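Ferritin heavy chain (Trichoplusia ni, PDB 1Z6O) stores iron in a soluble, non-toxic form, the heavy chain oxidising ferrous iron with oxygen so that it can be deposited as ferric hydroxide. Local coordinates at residues Arg68-Lys73 and Glu151-Gly156; Ile29-Gly34 and Thr120-Asn125. One frame throughout, in Å; residues are numbered along the deposited sequence.

Contact 1 (Arg68-Lys73 and Glu151-Gly156); sequences REHAMK and EEQYKG. With FE (Fe (III) ion), chain B.
His70 faces Glu152 and Gln153 across the interior of the ferritin four-helix bundle, where helices 54-80 and 139-168 run antiparallel and the ferroxidase iron site occupies the space between them. The backbones stay well apart, with the CA atoms of His70 and Glu152 separated by 10.0 Å, and the direct packing is thin. His70 brings CE1 to 4.4 Å from Gln153 OE1, an oblique approach to the imidazole.

The tight part is the part built on metal. His70 ND1 binds iron at 2.0 Å, while Glu32 and Glu67 supply the other protein ligands. Gln153 joins this shell at second hand: a bend at chi2 (-49°) brings its carboxamide towards the iron, and OE1 accepts a 2.7 Å hydrogen bond from water 1, itself a ligand of the metal. The other end of the amide, NE2, is hydrogen-bonded to Glu116 and Thr120, so both ends are gripped and its rotation is fixed.

Glu152 lies on the looser, partly exposed side. There its aliphatic stem does the touching, and its carboxylate pairs within its own helix, OE2 lying 3.6 Å from Lys155 NZ. Lys73 NZ of helix 54-80 remains 6.7 Å from Glu152 OE2 and makes a long, weak ion pair with Asp148 instead. What Glu152 offers the histidine is a methylene, its CG 4.2 Å from His70 NE2.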
ATOM      1  N   ARG M  68       4.980 -29.011 -36.528  1.00 16.91           N
ATOM      2  CA  ARG M  68       6.095 -28.213 -37.035  1.00 16.39           C
ATOM      3  C   ARG M  68       7.141 -28.104 -35.918  1.00 17.38           C
ATOM      4  O   ARG M  68       8.345 -28.182 -36.176  1.00 18.15           O
ATOM      5  CB  ARG M  68       5.599 -26.822 -37.454  1.00 17.91           C
ATOM      6  CG  ARG M  68       6.700 -25.819 -37.811  1.00 17.13           C
ATOM      7  CD  ARG M  68       6.070 -24.549 -38.439  1.00 17.31           C
ATOM      8  NE  ARG M  68       7.058 -23.501 -38.719  1.00 16.44           N
ATOM      9  CZ  ARG M  68       7.455 -22.586 -37.841  1.00 22.76           C
ATOM     10  NH1 ARG M  68       8.361 -21.674 -38.195  1.00 20.15           N
ATOM     11  NH2 ARG M  68       6.938 -22.568 -36.617  1.00 19.07           N
ATOM     12  N   GLU M  69       6.693 -27.921 -34.676  1.00 15.51           N
ATOM     13  CA  GLU M  69       7.640 -27.846 -33.553  1.00 17.95           C
ATOM     14  C   GLU M  69       8.372 -29.193 -33.382  1.00 20.35           C
ATOM     15  O   GLU M  69       9.547 -29.216 -33.023  1.00 17.77           O
ATOM     16  CB  GLU M  69       6.929 -27.513 -32.232  1.00 20.41           C
ATOM     17  CG  GLU M  69       6.316 -26.109 -32.147  1.00 34.11           C
ATOM     18  CD  GLU M  69       7.352 -24.990 -32.277  1.00 48.62           C
ATOM     19  OE1 GLU M  69       8.463 -25.130 -31.714  1.00 45.55           O
ATOM     20  OE2 GLU M  69       7.050 -23.964 -32.929  1.00 42.84           O
ATOM     21  N   HIS M  70       7.679 -30.311 -33.605  1.00 15.95           N
ATOM     22  CA  HIS M  70       8.327 -31.630 -33.486  1.00 17.82           C
ATOM     23  C   HIS M  70       9.449 -31.737 -34.514  1.00 18.98           C
ATOM     24  O   HIS M  70      10.534 -32.241 -34.213  1.00 16.63           O
ATOM     25  CB  HIS M  70       7.332 -32.780 -33.735  1.00 16.79           C
ATOM     26  CG  HIS M  70       6.296 -32.932 -32.666  1.00 19.78           C
ATOM     27  ND1 HIS M  70       5.233 -33.807 -32.779  1.00 21.33           N
ATOM     28  CD2 HIS M  70       6.150 -32.309 -31.470  1.00 21.62           C
ATOM     29  CE1 HIS M  70       4.474 -33.711 -31.701  1.00 28.12           C
ATOM     30  NE2 HIS M  70       5.009 -32.810 -30.891  1.00 23.27           N
ATOM     31  N   ALA M  71       9.179 -31.295 -35.740  1.00 15.38           N
ATOM     32  CA  ALA M  71      10.204 -31.340 -36.778  1.00 16.45           C
ATOM     33  C   ALA M  71      11.408 -30.498 -36.339  1.00 19.32           C
ATOM     34  O   ALA M  71      12.560 -30.919 -36.473  1.00 16.13           O
ATOM     35  CB  ALA M  71       9.649 -30.799 -38.096  1.00 15.27           C
ATOM     36  N   MET M  72      11.142 -29.306 -35.815  1.00 16.61           N
ATOM     37  CA  MET M  72      12.225 -28.429 -35.368  1.00 18.91           C
ATOM     38  C   MET M  72      13.047 -29.055 -34.240  1.00 18.51           C
ATOM     39  O   MET M  72      14.272 -28.893 -34.201  1.00 18.05           O
ATOM     40  CB  MET M  72      11.662 -27.068 -34.912  1.00 20.36           C
ATOM     41  CG  MET M  72      11.105 -26.224 -36.061  1.00 37.40           C
ATOM     42  SD  MET M  72      10.191 -24.713 -35.561  1.00 45.65           S
ATOM     43  CE  MET M  72      10.755 -24.478 -33.844  1.00 55.78           C
ATOM     44  N   LYS M  73      12.392 -29.761 -33.316  1.00 15.47           N
ATOM     45  CA  LYS M  73      13.131 -30.394 -32.221  1.00 17.60           C
ATOM     46  C   LYS M  73      14.083 -31.478 -32.733  1.00 16.60           C
ATOM     47  O   LYS M  73      15.191 -31.623 -32.217  1.00 16.07           O
ATOM     48  CB  LYS M  73      12.182 -31.021 -31.188  1.00 19.67           C
ATOM     49  CG  LYS M  73      11.425 -30.006 -30.337  1.00 31.02           C
ATOM     50  CD  LYS M  73      10.464 -30.704 -29.370  1.00 42.28           C
ATOM     51  CE  LYS M  73      11.216 -31.610 -28.397  1.00 59.65           C
ATOM     52  NZ  LYS M  73      10.320 -32.307 -27.428  1.00 74.05           N
ATOM     53  N   GLU M 151       6.387 -40.092 -25.275  1.00 18.30           N
ATOM     54  CA  GLU M 151       5.516 -39.596 -24.202  1.00 20.89           C
ATOM     55  C   GLU M 151       4.386 -38.755 -24.822  1.00 21.83           C
ATOM     56  O   GLU M 151       3.199 -38.961 -24.538  1.00 22.09           O
ATOM     57  CB  GLU M 151       6.337 -38.736 -23.236  1.00 26.98           C
ATOM     58  CG  GLU M 151       5.529 -37.983 -22.183  1.00 34.54           C
ATOM     59  CD  GLU M 151       4.849 -38.904 -21.191  1.00 44.15           C
ATOM     60  OE1 GLU M 151       5.221 -40.097 -21.126  1.00 39.89           O
ATOM     61  OE2 GLU M 151       3.949 -38.435 -20.462  1.00 47.48           O
ATOM     62  N   GLU M 152       4.759 -37.821 -25.688  1.00 19.77           N
ATOM     63  CA  GLU M 152       3.773 -36.967 -26.343  1.00 22.26           C
ATOM     64  C   GLU M 152       2.833 -37.799 -27.229  1.00 20.57           C
ATOM     65  O   GLU M 152       1.627 -37.526 -27.306  1.00 18.23           O
ATOM     66  CB  GLU M 152       4.481 -35.910 -27.197  1.00 27.67           C
ATOM     67  CG  GLU M 152       3.707 -34.620 -27.302  1.00 61.45           C
ATOM     68  CD  GLU M 152       3.618 -33.887 -25.964  1.00 72.96           C
ATOM     69  OE1 GLU M 152       2.806 -32.941 -25.856  1.00 78.69           O
ATOM     70  OE2 GLU M 152       4.364 -34.255 -25.025  1.00 74.46           O
ATOM     71  N   GLN M 153       3.382 -38.806 -27.906  1.00 16.47           N
ATOM     72  CA  GLN M 153       2.563 -39.653 -28.776  1.00 17.28           C
ATOM     73  C   GLN M 153       1.492 -40.428 -28.027  1.00 17.63           C
ATOM     74  O   GLN M 153       0.330 -40.424 -28.436  1.00 17.48           O
ATOM     75  CB  GLN M 153       3.428 -40.673 -29.540  1.00 14.93           C
ATOM     76  CG  GLN M 153       4.270 -40.078 -30.676  1.00 16.07           C
ATOM     77  CD  GLN M 153       3.442 -39.194 -31.590  1.00 22.03           C
ATOM     78  OE1 GLN M 153       3.600 -37.975 -31.590  1.00 22.08           O
ATOM     79  NE2 GLN M 153       2.534 -39.803 -32.358  1.00 18.54           N
ATOM     80  N   TYR M 154       1.867 -41.110 -26.944  1.00 16.59           N
ATOM     81  CA  TYR M 154       0.872 -41.908 -26.235  1.00 17.98           C
ATOM     82  C   TYR M 154      -0.214 -41.070 -25.593  1.00 19.47           C
ATOM     83  O   TYR M 154      -1.385 -41.448 -25.628  1.00 17.64           O
ATOM     84  CB  TYR M 154       1.539 -42.843 -25.214  1.00 16.51           C
ATOM     85  CG  TYR M 154       2.290 -43.980 -25.892  1.00 17.51           C
ATOM     86  CD1 TYR M 154       3.682 -44.055 -25.837  1.00 18.24           C
ATOM     87  CD2 TYR M 154       1.604 -44.960 -26.625  1.00 17.28           C
ATOM     88  CE1 TYR M 154       4.382 -45.079 -26.502  1.00 19.64           C
ATOM     89  CE2 TYR M 154       2.292 -45.989 -27.287  1.00 18.84           C
ATOM     90  CZ  TYR M 154       3.684 -46.038 -27.218  1.00 17.79           C
ATOM     91  OH  TYR M 154       4.374 -47.048 -27.852  1.00 18.00           O
ATOM     92  N   LYS M 155       0.153 -39.927 -25.019  1.00 17.72           N
ATOM     93  CA  LYS M 155      -0.855 -39.053 -24.416  1.00 19.47           C
ATOM     94  C   LYS M 155      -1.783 -38.525 -25.512  1.00 19.05           C
ATOM     95  O   LYS M 155      -3.003 -38.464 -25.332  1.00 18.89           O
ATOM     96  CB  LYS M 155      -0.191 -37.856 -23.718  1.00 22.29           C
ATOM     97  CG  LYS M 155       0.533 -38.214 -22.434  1.00 37.22           C
ATOM     98  CD  LYS M 155       1.082 -36.961 -21.748  1.00 57.94           C
ATOM     99  CE  LYS M 155       1.999 -36.158 -22.677  1.00 69.83           C
ATOM    100  NZ  LYS M 155       2.610 -34.973 -22.010  1.00 73.39           N
ATOM    101  N   GLY M 156      -1.197 -38.141 -26.644  1.00 17.89           N
ATOM    102  CA  GLY M 156      -1.982 -37.610 -27.754  1.00 17.65           C
ATOM    103  C   GLY M 156      -2.964 -38.622 -28.329  1.00 19.23           C
ATOM    104  O   GLY M 156      -4.101 -38.277 -28.654  1.00 17.56           O
TER
HETATM  105 FE    FE B 300       4.892 -35.195 -34.226  1.00 18.93          FE
HETATM  106  O   HOH W   1       3.252 -36.308 -33.703  1.00 25.00           O
HETATM  107  O   HOH W   2       6.137 -36.583 -33.377  1.00 24.31           O

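Contact 2 (Ile29-Gly34 and Thr120-Asn125); sequences IQMEVG and TKSIRN. With FE (Fe (III) ion), chain B.
A methionine sulfur set against a serine is the unusual feature here: Met31 SD lies 3.4 Å from Ser122 CB and equally near Ser122 OG, so it rests alongside the CB-OG bond instead of meeting one end of it. Met31 gets there by stretching out. Its CG stands anti to the backbone N (chi1 -176°) and the chain stays extended beyond it, which spans much of the 8.7 Å between the CA atoms of Met31 and Ser122. Both residues are partly exposed, and Met31 also packs on Asp118 and Val119.

The other half of the contact turns inward. Glu32 folds at chi2 (-70°) and presents its carboxylate to the iron in a one-oxygen mode: OE2 binds at 2.0 Å, whereas OE1 stays 3.4 Å from the metal. This is one wall of the ferroxidase centre of the ferritin four-helix bundle, in which helix 19-47 carries Glu32 and helix 54-80 adds Glu67 and His70. With two waters, these three residues make the iron five-coordinate.

Helix 105-132 supplies no ligand to this iron from residues 120-125. Towards Glu32 it contributes hydrocarbon, Ile123 CD1 coming to 4.3 Å from Glu32 OE1, and the same isoleucine packs against Leu150 of helix 139-168. Glu32 OE1, the oxygen not bound to the metal, lies 2.5 Å from water 2 and accepts a hydrogen bond from Gln28 NE2. Gln28 is thus a second-shell residue, and its bond probably steadies the carboxylate that holds the metal. Through its OE1 it is also hydrogen-bonded to Ser122 OG, so a single amide ties the liganding glutamate to the neighbouring helix.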
ATOM      1  N   ILE M  29      11.930 -36.440 -39.697  1.00 16.18           N
ATOM      2  CA  ILE M  29      11.731 -34.998 -39.842  1.00 16.41           C
ATOM      3  C   ILE M  29      10.745 -34.722 -40.981  1.00 19.24           C
ATOM      4  O   ILE M  29       9.822 -33.911 -40.833  1.00 16.22           O
ATOM      5  CB  ILE M  29      13.094 -34.292 -40.075  1.00 17.08           C
ATOM      6  CG1 ILE M  29      13.871 -34.274 -38.748  1.00 15.59           C
ATOM      7  CG2 ILE M  29      12.894 -32.857 -40.607  1.00 16.92           C
ATOM      8  CD1 ILE M  29      15.388 -33.987 -38.894  1.00 16.62           C
ATOM      9  N   GLN M  30      10.911 -35.410 -42.109  1.00 16.75           N
ATOM     10  CA  GLN M  30       9.990 -35.216 -43.231  1.00 15.69           C
ATOM     11  C   GLN M  30       8.587 -35.688 -42.837  1.00 18.13           C
ATOM     12  O   GLN M  30       7.585 -35.081 -43.220  1.00 17.95           O
ATOM     13  CB  GLN M  30      10.463 -35.987 -44.482  1.00 18.92           C
ATOM     14  CG  GLN M  30       9.447 -35.964 -45.652  1.00 22.14           C
ATOM     15  CD  GLN M  30       9.153 -34.548 -46.153  1.00 30.92           C
ATOM     16  OE1 GLN M  30      10.067 -33.793 -46.453  1.00 27.39           O
ATOM     17  NE2 GLN M  30       7.875 -34.193 -46.250  1.00 30.79           N
ATOM     18  N   MET M  31       8.508 -36.770 -42.072  1.00 15.72           N
ATOM     19  CA  MET M  31       7.204 -37.267 -41.646  1.00 18.72           C
ATOM     20  C   MET M  31       6.467 -36.252 -40.754  1.00 19.33           C
ATOM     21  O   MET M  31       5.257 -36.073 -40.886  1.00 17.51           O
ATOM     22  CB  MET M  31       7.350 -38.591 -40.893  1.00 19.01           C
ATOM     23  CG  MET M  31       6.003 -39.205 -40.518  1.00 21.57           C
ATOM     24  SD  MET M  31       6.198 -40.796 -39.693  1.00 23.48           S
ATOM     25  CE  MET M  31       4.573 -41.589 -40.116  1.00 24.54           C
ATOM     26  N   GLU M  32       7.188 -35.595 -39.845  1.00 15.93           N
ATOM     27  CA  GLU M  32       6.562 -34.595 -38.966  1.00 16.66           C
ATOM     28  C   GLU M  32       6.047 -33.431 -39.817  1.00 18.05           C
ATOM     29  O   GLU M  32       4.954 -32.918 -39.583  1.00 16.70           O
ATOM     30  CB  GLU M  32       7.566 -34.050 -37.937  1.00 15.68           C
ATOM     31  CG  GLU M  32       8.192 -35.111 -37.024  1.00 19.89           C
ATOM     32  CD  GLU M  32       7.223 -35.724 -36.011  1.00 25.99           C
ATOM     33  OE1 GLU M  32       7.552 -36.811 -35.474  1.00 26.26           O
ATOM     34  OE2 GLU M  32       6.156 -35.130 -35.728  1.00 23.01           O
ATOM     35  N   VAL M  33       6.843 -33.003 -40.794  1.00 16.59           N
ATOM     36  CA  VAL M  33       6.419 -31.905 -41.666  1.00 16.94           C
ATOM     37  C   VAL M  33       5.175 -32.323 -42.450  1.00 21.42           C
ATOM     38  O   VAL M  33       4.225 -31.545 -42.579  1.00 19.98           O
ATOM     39  CB  VAL M  33       7.572 -31.478 -42.623  1.00 19.44           C
ATOM     40  CG1 VAL M  33       7.048 -30.526 -43.716  1.00 21.47           C
ATOM     41  CG2 VAL M  33       8.661 -30.768 -41.806  1.00 20.22           C
ATOM     42  N   GLY M  34       5.171 -33.554 -42.962  1.00 18.93           N
ATOM     43  CA  GLY M  34       4.006 -34.045 -43.689  1.00 18.61           C
ATOM     44  C   GLY M  34       2.769 -34.023 -42.794  1.00 21.33           C
ATOM     45  O   GLY M  34       1.671 -33.682 -43.238  1.00 20.19           O
ATOM     46  N   THR M 120       3.818 -42.822 -34.199  1.00 15.11           N
ATOM     47  CA  THR M 120       4.339 -43.560 -33.046  1.00 16.24           C
ATOM     48  C   THR M 120       5.142 -44.773 -33.517  1.00 19.51           C
ATOM     49  O   THR M 120       6.238 -45.053 -33.025  1.00 16.35           O
ATOM     50  CB  THR M 120       3.188 -44.028 -32.143  1.00 17.59           C
ATOM     51  OG1 THR M 120       2.466 -42.877 -31.693  1.00 16.99           O
ATOM     52  CG2 THR M 120       3.719 -44.810 -30.922  1.00 15.37           C
ATOM     53  N   LYS M 121       4.591 -45.493 -34.478  1.00 15.93           N
ATOM     54  CA  LYS M 121       5.264 -46.667 -35.020  1.00 19.85           C
ATOM     55  C   LYS M 121       6.581 -46.250 -35.696  1.00 19.35           C
ATOM     56  O   LYS M 121       7.609 -46.919 -35.561  1.00 17.14           O
ATOM     57  CB  LYS M 121       4.333 -47.342 -36.026  1.00 21.69           C
ATOM     58  CG  LYS M 121       4.857 -48.616 -36.634  1.00 32.81           C
ATOM     59  CD  LYS M 121       3.771 -49.230 -37.520  1.00 44.55           C
ATOM     60  CE  LYS M 121       4.320 -50.378 -38.350  1.00 66.19           C
ATOM     61  NZ  LYS M 121       3.314 -50.883 -39.335  1.00 76.47           N
ATOM     62  N   SER M 122       6.555 -45.136 -36.416  1.00 16.37           N
ATOM     63  CA  SER M 122       7.761 -44.663 -37.084  1.00 16.63           C
ATOM     64  C   SER M 122       8.847 -44.263 -36.066  1.00 18.77           C
ATOM     65  O   SER M 122      10.028 -44.569 -36.255  1.00 16.82           O
ATOM     66  CB  SER M 122       7.412 -43.482 -38.008  1.00 18.55           C
ATOM     67  OG  SER M 122       8.589 -42.962 -38.599  1.00 20.72           O
ATOM     68  N   ILE M 123       8.461 -43.585 -34.985  1.00 15.61           N
ATOM     69  CA  ILE M 123       9.442 -43.201 -33.963  1.00 14.37           C
ATOM     70  C   ILE M 123      10.040 -44.466 -33.323  1.00 16.32           C
ATOM     71  O   ILE M 123      11.236 -44.522 -33.054  1.00 14.82           O
ATOM     72  CB  ILE M 123       8.784 -42.307 -32.866  1.00 13.96           C
ATOM     73  CG1 ILE M 123       8.464 -40.928 -33.473  1.00 18.50           C
ATOM     74  CG2 ILE M 123       9.735 -42.138 -31.657  1.00 16.14           C
ATOM     75  CD1 ILE M 123       7.480 -40.113 -32.655  1.00 25.02           C
ATOM     76  N   ARG M 124       9.209 -45.476 -33.073  1.00 14.49           N
ATOM     77  CA  ARG M 124       9.719 -46.721 -32.496  1.00 17.83           C
ATOM     78  C   ARG M 124      10.732 -47.348 -33.469  1.00 19.05           C
ATOM     79  O   ARG M 124      11.711 -47.963 -33.041  1.00 17.51           O
ATOM     80  CB  ARG M 124       8.558 -47.693 -32.181  1.00 15.58           C
ATOM     81  CG  ARG M 124       7.706 -47.263 -30.941  1.00 16.96           C
ATOM     82  CD  ARG M 124       6.460 -48.162 -30.781  1.00 19.67           C
ATOM     83  NE  ARG M 124       6.873 -49.551 -30.908  1.00 20.58           N
ATOM     84  CZ  ARG M 124       7.414 -50.268 -29.932  1.00 21.37           C
ATOM     85  NH1 ARG M 124       7.574 -49.750 -28.719  1.00 19.32           N
ATOM     86  NH2 ARG M 124       7.907 -51.469 -30.202  1.00 21.11           N
ATOM     87  N   ASN M 125      10.509 -47.193 -34.773  1.00 17.93           N
ATOM     88  CA  ASN M 125      11.469 -47.719 -35.746  1.00 17.86           C
ATOM     89  C   ASN M 125      12.763 -46.903 -35.769  1.00 18.95           C
ATOM     90  O   ASN M 125      13.830 -47.444 -36.041  1.00 16.79           O
ATOM     91  CB  ASN M 125      10.850 -47.787 -37.146  1.00 19.41           C
ATOM     92  CG  ASN M 125       9.920 -48.980 -37.290  1.00 33.84           C
ATOM     93  OD1 ASN M 125      10.188 -50.047 -36.736  1.00 34.01           O
ATOM     94  ND2 ASN M 125       8.835 -48.812 -38.030  1.00 35.73           N
TER
HETATM   95 FE    FE B 300       4.892 -35.195 -34.226  1.00 18.93          FE
HETATM   96  O   HOH W   1       3.252 -36.308 -33.703  1.00 25.00           O
HETATM   97  O   HOH W   2       6.137 -36.583 -33.377  1.00 24.31           O

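Between them the two contacts use all four long helices of the bundle, contact 1 joining 54-80 to 139-168 and contact 2 joining 19-47 to 105-132, with centres about 10 Å apart. Each has a buried side on the shared iron and a partly exposed side. Contact 1 is the more buried and reaches the metal directly through a histidine and indirectly through an amide and a bound water; contact 2 adds a direct sulfur-serine packing. In their outer parts the chemistry separates further, charged groups in contact 1 and neutral ones in contact 2. They touch where His70 CB packs 3.3 Å from Glu32 OE2 and where Gln153 CG meets Ile123 CD1 at 3.8 Å.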